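Local structure of D-aminopeptidase (Bacillus subtilis, 1HI9) at residues Asp17-Phe20 with Arg26-Glu29; Glu45-Gly50 with Lys70-Ala75; Asn167-Ala172 with Ala199-Asn204. The protein removes N-terminal residues by hydrolysis from peptides containing D-amino acids, as a zinc-dependent aminopeptidase whose ten subunits enclose the active sites in a central chamber. All coordinates share one frame; numbering follows the deposited sequence.

Interaction 1 (Asp17-Phe20 with Arg26-Glu29); sequences DDTF and RNYE
At the N-terminal start of helix 28-48, the N-cap residue Asn27 packs against Thr19 and Phe20 of the loop that follows strand 2-7. Asn27 CB sits almost exactly over the centre of the Phe20 ring, 3.6 Å from the centroid and 5° off the normal, a CH-pi contact. Asn27 CG stands anti to its own carbonyl carbon (chi1 -65°), and this lays the amide alongside Thr19. There ND2 gives Thr19 OG1 a nearly straight hydrogen bond of 3.0 Å (173°), with the acceptor in the amide plane. Thr19 OG1 in turn donates to Asp17 OD2 at 2.5 Å, so the hydroxyl relays between amide and carboxylate. Asp17 OD2 also accepts from Thr19 N at 2.9 Å with its anti lone pair, closing an Asx turn, and lies in plane at the edge of the Phe20 ring. The backbone link is poorer: Asn27 N to Thr19 O is a weak hydrogen bond of 2.9 Å. With the Phe20 ring cut back to an alanine, Asn27 CB is likely to lose the face it rests on, opening a gap beneath it. Asn27 OD1 and Asp17 OD1 bond Arg32 and Asn64 of a second subunit. The arrangement is an Asx turn packed against a helix start at a subunit interface, where Asn27 holds the N-cap position without capping through its side chain, and the Tyr28 side chain lies about 5 Å from that of the zinc ligand His60.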
loop_
_atom_site.group_PDB
_atom_site.type_symbol
_atom_site.label_atom_id
_atom_site.label_comp_id
_atom_site.label_asym_id
_atom_site.label_seq_id
_atom_site.Cartn_x
_atom_site.Cartn_y
_atom_site.Cartn_z
ATOM N N ASP A 17 26.009 3.061 8.839
ATOM C CA ASP A 17 25.212 3.631 7.752
ATOM C C ASP A 17 23.936 4.324 8.212
ATOM O O ASP A 17 23.650 4.381 9.401
ATOM C CB ASP A 17 24.884 2.531 6.741
ATOM C CG ASP A 17 24.206 1.334 7.384
ATOM O OD1 ASP A 17 24.774 0.220 7.320
ATOM O OD2 ASP A 17 23.102 1.508 7.950
ATOM N N ASP A 18 23.158 4.826 7.264
ATOM C CA ASP A 18 21.954 5.560 7.609
ATOM C C ASP A 18 20.791 4.749 8.173
ATOM O O ASP A 18 19.814 5.330 8.632
ATOM C CB ASP A 18 21.489 6.400 6.413
ATOM C CG ASP A 18 20.854 5.572 5.317
ATOM O OD1 ASP A 18 21.032 4.345 5.291
ATOM O OD2 ASP A 18 20.167 6.159 4.453
ATOM N N THR A 19 20.877 3.423 8.153
ATOM C CA THR A 19 19.803 2.629 8.721
ATOM C C THR A 19 19.786 2.873 10.237
ATOM O O THR A 19 18.807 2.566 10.903
ATOM C CB THR A 19 19.984 1.115 8.473
ATOM O OG1 THR A 19 21.111 0.632 9.215
ATOM C CG2 THR A 19 20.210 0.838 6.982
ATOM N N PHE A 20 20.878 3.421 10.771
ATOM C CA PHE A 20 20.981 3.724 12.190
ATOM C C PHE A 20 20.657 5.194 12.519
ATOM O O PHE A 20 20.483 5.536 13.684
ATOM C CB PHE A 20 22.396 3.428 12.717
ATOM C CG PHE A 20 22.751 1.968 12.781
ATOM C CD1 PHE A 20 23.091 1.273 11.629
ATOM C CD2 PHE A 20 22.753 1.288 13.999
ATOM C CE1 PHE A 20 23.428 -0.069 11.678
ATOM C CE2 PHE A 20 23.091 -0.062 14.058
ATOM C CZ PHE A 20 23.428 -0.737 12.893
ATOM N N ARG A 26 15.083 0.680 9.830
ATOM C CA ARG A 26 15.218 -0.466 10.733
ATOM C C ARG A 26 16.124 -0.394 11.957
ATOM O O ARG A 26 15.771 -0.915 13.016
ATOM C CB ARG A 26 15.582 -1.710 9.899
ATOM C CG ARG A 26 16.292 -2.854 10.646
ATOM C CD ARG A 26 16.484 -4.048 9.698
ATOM N NE ARG A 26 16.896 -3.576 8.371
ATOM C CZ ARG A 26 18.148 -3.548 7.915
ATOM N NH1 ARG A 26 19.147 -3.990 8.674
ATOM N NH2 ARG A 26 18.395 -3.046 6.705
ATOM N N ASN A 27 17.281 0.247 11.839
ATOM C CA ASN A 27 18.176 0.298 12.987
ATOM C C ASN A 27 18.192 1.597 13.754
ATOM O O ASN A 27 19.045 1.804 14.622
ATOM C CB ASN A 27 19.589 -0.080 12.555
ATOM C CG ASN A 27 19.671 -1.519 12.090
ATOM O OD1 ASN A 27 19.213 -2.427 12.793
ATOM N ND2 ASN A 27 20.253 -1.739 10.909
ATOM N N TYR A 28 17.232 2.466 13.452
ATOM C CA TYR A 28 17.153 3.768 14.112
ATOM C C TYR A 28 17.008 3.702 15.638
ATOM O O TYR A 28 17.727 4.401 16.360
ATOM C CB TYR A 28 16.000 4.589 13.531
ATOM C CG TYR A 28 15.828 5.926 14.214
ATOM C CD1 TYR A 28 16.800 6.927 14.094
ATOM C CD2 TYR A 28 14.713 6.182 15.012
ATOM C CE1 TYR A 28 16.660 8.145 14.757
ATOM C CE2 TYR A 28 14.569 7.391 15.678
ATOM C CZ TYR A 28 15.538 8.367 15.550
ATOM O OH TYR A 28 15.394 9.561 16.214
ATOM N N GLU A 29 16.079 2.878 16.125
ATOM C CA GLU A 29 15.857 2.770 17.565
ATOM C C GLU A 29 17.116 2.359 18.329
ATOM O O GLU A 29 17.365 2.848 19.431
ATOM C CB GLU A 29 14.698 1.808 17.866
ATOM C CG GLU A 29 13.326 2.375 17.536
ATOM C CD GLU A 29 12.185 1.527 18.084
ATOM O OE1 GLU A 29 12.140 1.293 19.320
ATOM O OE2 GLU A 29 11.328 1.100 17.277
#

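Interaction 2 (Glu45-Gly50 with Lys70-Ala75); sequences EAFNSG and KLHPEA
Phe47, in the last turn of helix 28-48, pushes its ring against His72 and Glu74 of the loop that leads into strand 76-80. The close part is the outer rim of the phenyl group. Its CZ comes to 3.1 Å from Glu74 O, approached obliquely to the ring, and CE1 lies 3.8 Å from Glu74 CB. Along the same side, CD1 and CE1 sit over one face of the imidazole, with CD1 4.0 Å from His72 CE1. The two rings meet obliquely, planes at 47° and centroids 5.2 Å apart. His72 CG is anti to the backbone N (chi1 -165°), which turns the ND1 edge of the imidazole to the following residues of its turn. There ND1 accepts from Glu74 N at 3.1 Å, the donor lying in the ring plane, and this bond helps fix the ring's rotation. Ala75 N to His72 O closes the type I turn, so the surface met by Phe47 is braced from within. Between the two segments the contact thins out on the exposed side, at Glu74 and Pro73. The bend at chi2 of Glu74 carries its carboxylate away from Phe47, and the polar groups there are taken up by another subunit: OE1 forms a salt bridge with its Lys189, and the Pro73 carbonyl bonds its Ser186. Past Phe47 the helix ends in a Schellman motif, with Gly50 at C-prime. Phe47 also rests on Val54 of strand 53-58, while His72 and Ala75 pack on Ile43, one turn earlier in helix 28-48.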
loop_
_atom_site.group_PDB
_atom_site.type_symbol
_atom_site.label_atom_id
_atom_site.label_comp_id
_atom_site.label_asym_id
_atom_site.label_seq_id
_atom_site.Cartn_x
_atom_site.Cartn_y
_atom_site.Cartn_z
ATOM N N GLU A 45 31.280 12.672 32.719
ATOM C CA GLU A 45 32.637 13.134 32.941
ATOM C C GLU A 45 32.702 14.648 33.041
ATOM O O GLU A 45 33.595 15.194 33.682
ATOM C CB GLU A 45 33.563 12.639 31.830
ATOM C CG GLU A 45 35.028 12.925 32.102
ATOM C CD GLU A 45 35.420 12.586 33.534
ATOM O OE1 GLU A 45 35.043 11.490 34.012
ATOM O OE2 GLU A 45 36.107 13.410 34.173
ATOM N N ALA A 46 31.756 15.332 32.412
ATOM C CA ALA A 46 31.736 16.793 32.467
ATOM C C ALA A 46 31.505 17.234 33.903
ATOM O O ALA A 46 32.234 18.075 34.429
ATOM C CB ALA A 46 30.634 17.345 31.568
ATOM N N PHE A 47 30.472 16.670 34.522
ATOM C CA PHE A 47 30.137 16.985 35.904
ATOM C C PHE A 47 31.268 16.536 36.816
ATOM O O PHE A 47 31.672 17.267 37.720
ATOM C CB PHE A 47 28.840 16.283 36.311
ATOM C CG PHE A 47 27.607 16.900 35.722
ATOM C CD1 PHE A 47 26.709 16.133 34.991
ATOM C CD2 PHE A 47 27.328 18.244 35.919
ATOM C CE1 PHE A 47 25.554 16.697 34.464
ATOM C CE2 PHE A 47 26.175 18.813 35.395
ATOM C CZ PHE A 47 25.286 18.035 34.667
ATOM N N ASN A 48 31.781 15.336 36.569
ATOM C CA ASN A 48 32.863 14.793 37.371
ATOM C C ASN A 48 34.096 15.675 37.307
ATOM O O ASN A 48 34.944 15.616 38.193
ATOM C CB ASN A 48 33.228 13.386 36.897
ATOM C CG ASN A 48 34.367 12.785 37.693
ATOM O OD1 ASN A 48 34.291 12.674 38.919
ATOM N ND2 ASN A 48 35.427 12.388 37.003
ATOM N N SER A 49 34.196 16.491 36.261
ATOM C CA SER A 49 35.348 17.366 36.097
ATOM C C SER A 49 35.117 18.791 36.578
ATOM O O SER A 49 35.901 19.689 36.267
ATOM C CB SER A 49 35.805 17.390 34.633
ATOM O OG SER A 49 36.499 16.202 34.292
ATOM N N GLY A 50 34.041 19.007 37.328
ATOM C CA GLY A 50 33.780 20.335 37.850
ATOM C C GLY A 50 32.607 21.097 37.271
ATOM O O GLY A 50 32.041 21.957 37.947
ATOM N N LYS A 70 16.249 8.669 29.148
ATOM C CA LYS A 70 17.491 7.947 29.422
ATOM C C LYS A 70 18.723 8.836 29.494
ATOM O O LYS A 70 19.805 8.368 29.835
ATOM C CB LYS A 70 17.710 6.848 28.386
ATOM C CG LYS A 70 16.950 5.558 28.686
ATOM C CD LYS A 70 17.042 4.594 27.516
ATOM C CE LYS A 70 16.526 3.211 27.883
ATOM N NZ LYS A 70 17.428 2.510 28.850
ATOM N N LEU A 71 18.565 10.116 29.182
ATOM C CA LEU A 71 19.693 11.032 29.230
ATOM C C LEU A 71 20.041 11.301 30.688
ATOM O O LEU A 71 19.197 11.131 31.564
ATOM C CB LEU A 71 19.343 12.346 28.529
ATOM C CG LEU A 71 20.517 13.278 28.232
ATOM C CD1 LEU A 71 21.355 12.686 27.105
ATOM C CD2 LEU A 71 20.011 14.660 27.854
ATOM N N HIS A 72 21.282 11.711 30.943
ATOM C CA HIS A 72 21.734 12.006 32.301
ATOM C C HIS A 72 20.734 12.983 32.903
ATOM O O HIS A 72 20.520 14.075 32.371
ATOM C CB HIS A 72 23.135 12.618 32.276
ATOM C CG HIS A 72 23.818 12.637 33.610
ATOM N ND1 HIS A 72 23.326 13.336 34.692
ATOM C CD2 HIS A 72 24.963 12.044 34.034
ATOM C CE1 HIS A 72 24.139 13.175 35.723
ATOM N NE2 HIS A 72 25.140 12.396 35.351
ATOM N N PRO A 73 20.112 12.601 34.030
ATOM C CA PRO A 73 19.114 13.406 34.739
ATOM C C PRO A 73 19.543 14.815 35.139
ATOM O O PRO A 73 18.710 15.714 35.224
ATOM C CB PRO A 73 18.762 12.534 35.941
ATOM C CG PRO A 73 20.047 11.811 36.208
ATOM C CD PRO A 73 20.490 11.419 34.825
ATOM N N GLU A 74 20.834 15.012 35.377
ATOM C CA GLU A 74 21.327 16.325 35.762
ATOM C C GLU A 74 21.661 17.226 34.578
ATOM O O GLU A 74 22.181 18.335 34.745
ATOM C CB GLU A 74 22.551 16.194 36.673
ATOM C CG GLU A 74 22.177 15.844 38.105
ATOM C CD GLU A 74 21.078 16.761 38.634
ATOM O OE1 GLU A 74 21.282 18.002 38.631
ATOM O OE2 GLU A 74 20.011 16.238 39.039
ATOM N N ALA A 75 21.363 16.759 33.374
ATOM C CA ALA A 75 21.641 17.557 32.193
ATOM C C ALA A 75 20.352 18.166 31.676
ATOM O O ALA A 75 19.270 17.653 31.939
ATOM C CB ALA A 75 22.291 16.697 31.115
#

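Interaction 3 (Asn167-Ala172 with Ala199-Asn204); sequences NVTTAA and AFALQN
The Phe200 ring carries Asn204 CB over one face, 3.7 Å above the plane and displaced toward the rim, while Thr169 OG1 lies in plane at its edge. That hydroxyl oxygen is 3.5 Å from Phe200 CD2, so it meets the ring's C-H border and not its pi cloud. With CG anti to the backbone N (chi1 -176°), the ring runs past Thr169, its CD2 edge to the hydroxyl, and comes under CB of Asn204, four residues on and just past the end of the helix. Next to Phe200 in the helix, Ala201 brings its methyl against Thr169: the two CB atoms are 3.8 Å apart, and Ala201 CB is 4.1 Å from Thr169 CG2. The contact thus lays the C-terminal end of helix 187-203 against the start of a strand of the mixed, mostly parallel sheet, in an alpha/beta layering where Ala201 and Thr169 let their CA atoms come within 5.7 Å. Thr169 OG1, anti to the carbonyl carbon (chi1 -67°), faces Phe200. Thr169 is bound through its backbone to Leu149 and Val151 of strand 148-152, and Ala201 also touches Met150 of that strand. At the exposed margin Asn167 approaches Asn204 loosely, its ND2 instead bonding the carbonyl of Lys207.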
loop_
_atom_site.group_PDB
_atom_site.type_symbol
_atom_site.label_atom_id
_atom_site.label_comp_id
_atom_site.label_asym_id
_atom_site.label_seq_id
_atom_site.Cartn_x
_atom_site.Cartn_y
_atom_site.Cartn_z
ATOM N N ASN A 167 45.045 22.962 18.986
ATOM C CA ASN A 167 45.048 22.315 20.297
ATOM C C ASN A 167 43.728 21.683 20.713
ATOM O O ASN A 167 43.581 21.239 21.852
ATOM C CB ASN A 167 45.480 23.302 21.389
ATOM C CG ASN A 167 46.756 24.031 21.039
ATOM O OD1 ASN A 167 47.769 23.409 20.725
ATOM N ND2 ASN A 167 46.711 25.361 21.081
ATOM N N VAL A 168 42.763 21.639 19.807
ATOM C CA VAL A 168 41.477 21.051 20.138
ATOM C C VAL A 168 41.659 19.569 20.455
ATOM O O VAL A 168 42.527 18.907 19.887
ATOM C CB VAL A 168 40.474 21.192 18.968
ATOM C CG1 VAL A 168 40.940 20.374 17.769
ATOM C CG2 VAL A 168 39.093 20.741 19.416
ATOM N N THR A 169 40.861 19.051 21.380
ATOM C CA THR A 169 40.943 17.640 21.733
ATOM C C THR A 169 39.925 16.879 20.880
ATOM O O THR A 169 38.768 17.284 20.765
ATOM C CB THR A 169 40.629 17.413 23.225
ATOM O OG1 THR A 169 41.660 18.000 24.025
ATOM C CG2 THR A 169 40.556 15.928 23.532
ATOM N N THR A 170 40.363 15.782 20.277
ATOM C CA THR A 170 39.477 14.996 19.438
ATOM C C THR A 170 39.399 13.558 19.921
ATOM O O THR A 170 40.354 13.023 20.491
ATOM C CB THR A 170 39.936 15.001 17.965
ATOM O OG1 THR A 170 41.182 14.313 17.845
ATOM C CG2 THR A 170 40.109 16.432 17.463
ATOM N N ALA A 171 38.250 12.933 19.684
ATOM C CA ALA A 171 38.031 11.553 20.085
ATOM C C ALA A 171 37.454 10.784 18.905
ATOM O O ALA A 171 36.289 10.956 18.547
ATOM C CB ALA A 171 37.077 11.502 21.269
ATOM N N ALA A 172 38.284 9.939 18.305
ATOM C CA ALA A 172 37.878 9.143 17.158
ATOM C C ALA A 172 37.289 7.823 17.617
ATOM O O ALA A 172 38.004 6.842 17.796
ATOM C CB ALA A 172 39.081 8.899 16.234
ATOM N N ALA A 199 37.718 14.468 29.909
ATOM C CA ALA A 199 38.449 14.933 31.084
ATOM C C ALA A 199 39.636 15.803 30.668
ATOM O O ALA A 199 39.815 16.913 31.174
ATOM C CB ALA A 199 38.934 13.751 31.912
ATOM N N PHE A 200 40.437 15.301 29.736
ATOM C CA PHE A 200 41.596 16.045 29.275
ATOM C C PHE A 200 41.203 17.375 28.647
ATOM O O PHE A 200 41.853 18.395 28.880
ATOM C CB PHE A 200 42.385 15.235 28.247
ATOM C CG PHE A 200 43.649 15.914 27.793
ATOM C CD1 PHE A 200 44.815 15.826 28.556
ATOM C CD2 PHE A 200 43.664 16.682 26.629
ATOM C CE1 PHE A 200 45.971 16.495 28.168
ATOM C CE2 PHE A 200 44.815 17.357 26.232
ATOM C CZ PHE A 200 45.972 17.265 27.000
ATOM N N ALA A 201 40.141 17.357 27.850
ATOM C CA ALA A 201 39.677 18.560 27.176
ATOM C C ALA A 201 39.300 19.661 28.156
ATOM O O ALA A 201 39.627 20.824 27.939
ATOM C CB ALA A 201 38.485 18.233 26.282
ATOM N N LEU A 202 38.611 19.293 29.231
ATOM C CA LEU A 202 38.188 20.271 30.223
ATOM C C LEU A 202 39.344 20.861 31.030
ATOM O O LEU A 202 39.308 22.034 31.409
ATOM C CB LEU A 202 37.149 19.650 31.165
ATOM C CG LEU A 202 35.734 19.527 30.591
ATOM C CD1 LEU A 202 34.883 18.657 31.477
ATOM C CD2 LEU A 202 35.131 20.904 30.450
ATOM N N GLN A 203 40.375 20.064 31.284
ATOM C CA GLN A 203 41.511 20.557 32.052
ATOM C C GLN A 203 42.550 21.247 31.178
ATOM O O GLN A 203 43.371 22.015 31.672
ATOM C CB GLN A 203 42.178 19.416 32.817
ATOM C CG GLN A 203 42.715 18.330 31.925
ATOM C CD GLN A 203 43.527 17.303 32.685
ATOM O OE1 GLN A 203 44.598 17.613 33.214
ATOM N NE2 GLN A 203 43.020 16.066 32.750
ATOM N N ASN A 204 42.510 20.979 29.878
ATOM C CA ASN A 204 43.461 21.579 28.952
ATOM C C ASN A 204 42.795 22.727 28.195
ATOM O O ASN A 204 43.349 23.255 27.229
ATOM C CB ASN A 204 43.954 20.505 27.978
ATOM C CG ASN A 204 45.222 20.903 27.249
ATOM O OD1 ASN A 204 45.231 21.059 26.024
ATOM N ND2 ASN A 204 46.309 21.065 27.999
#

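In the fold
Interactions 1 and 2 hold opposite ends of helix 28-48, with centres 26 Å apart: the first joins its N-terminal start to a preceding loop, the second its last turn to the loop before strand 76-80. Interaction 1 is the more buried and the most polar across its segments, and it alone lies close to the zinc site. Interactions 2 and 3 are partly buried, rest on van der Waals and aromatic contact, and lie away from the zinc and catalytic sites. They touch through Leu202 and Ala199, which pack on Glu45, Ala46 and Ser49, so helices 28-48 and 187-203 meet between them. Other subunits reach interactions 1 and 2 but not interaction 3.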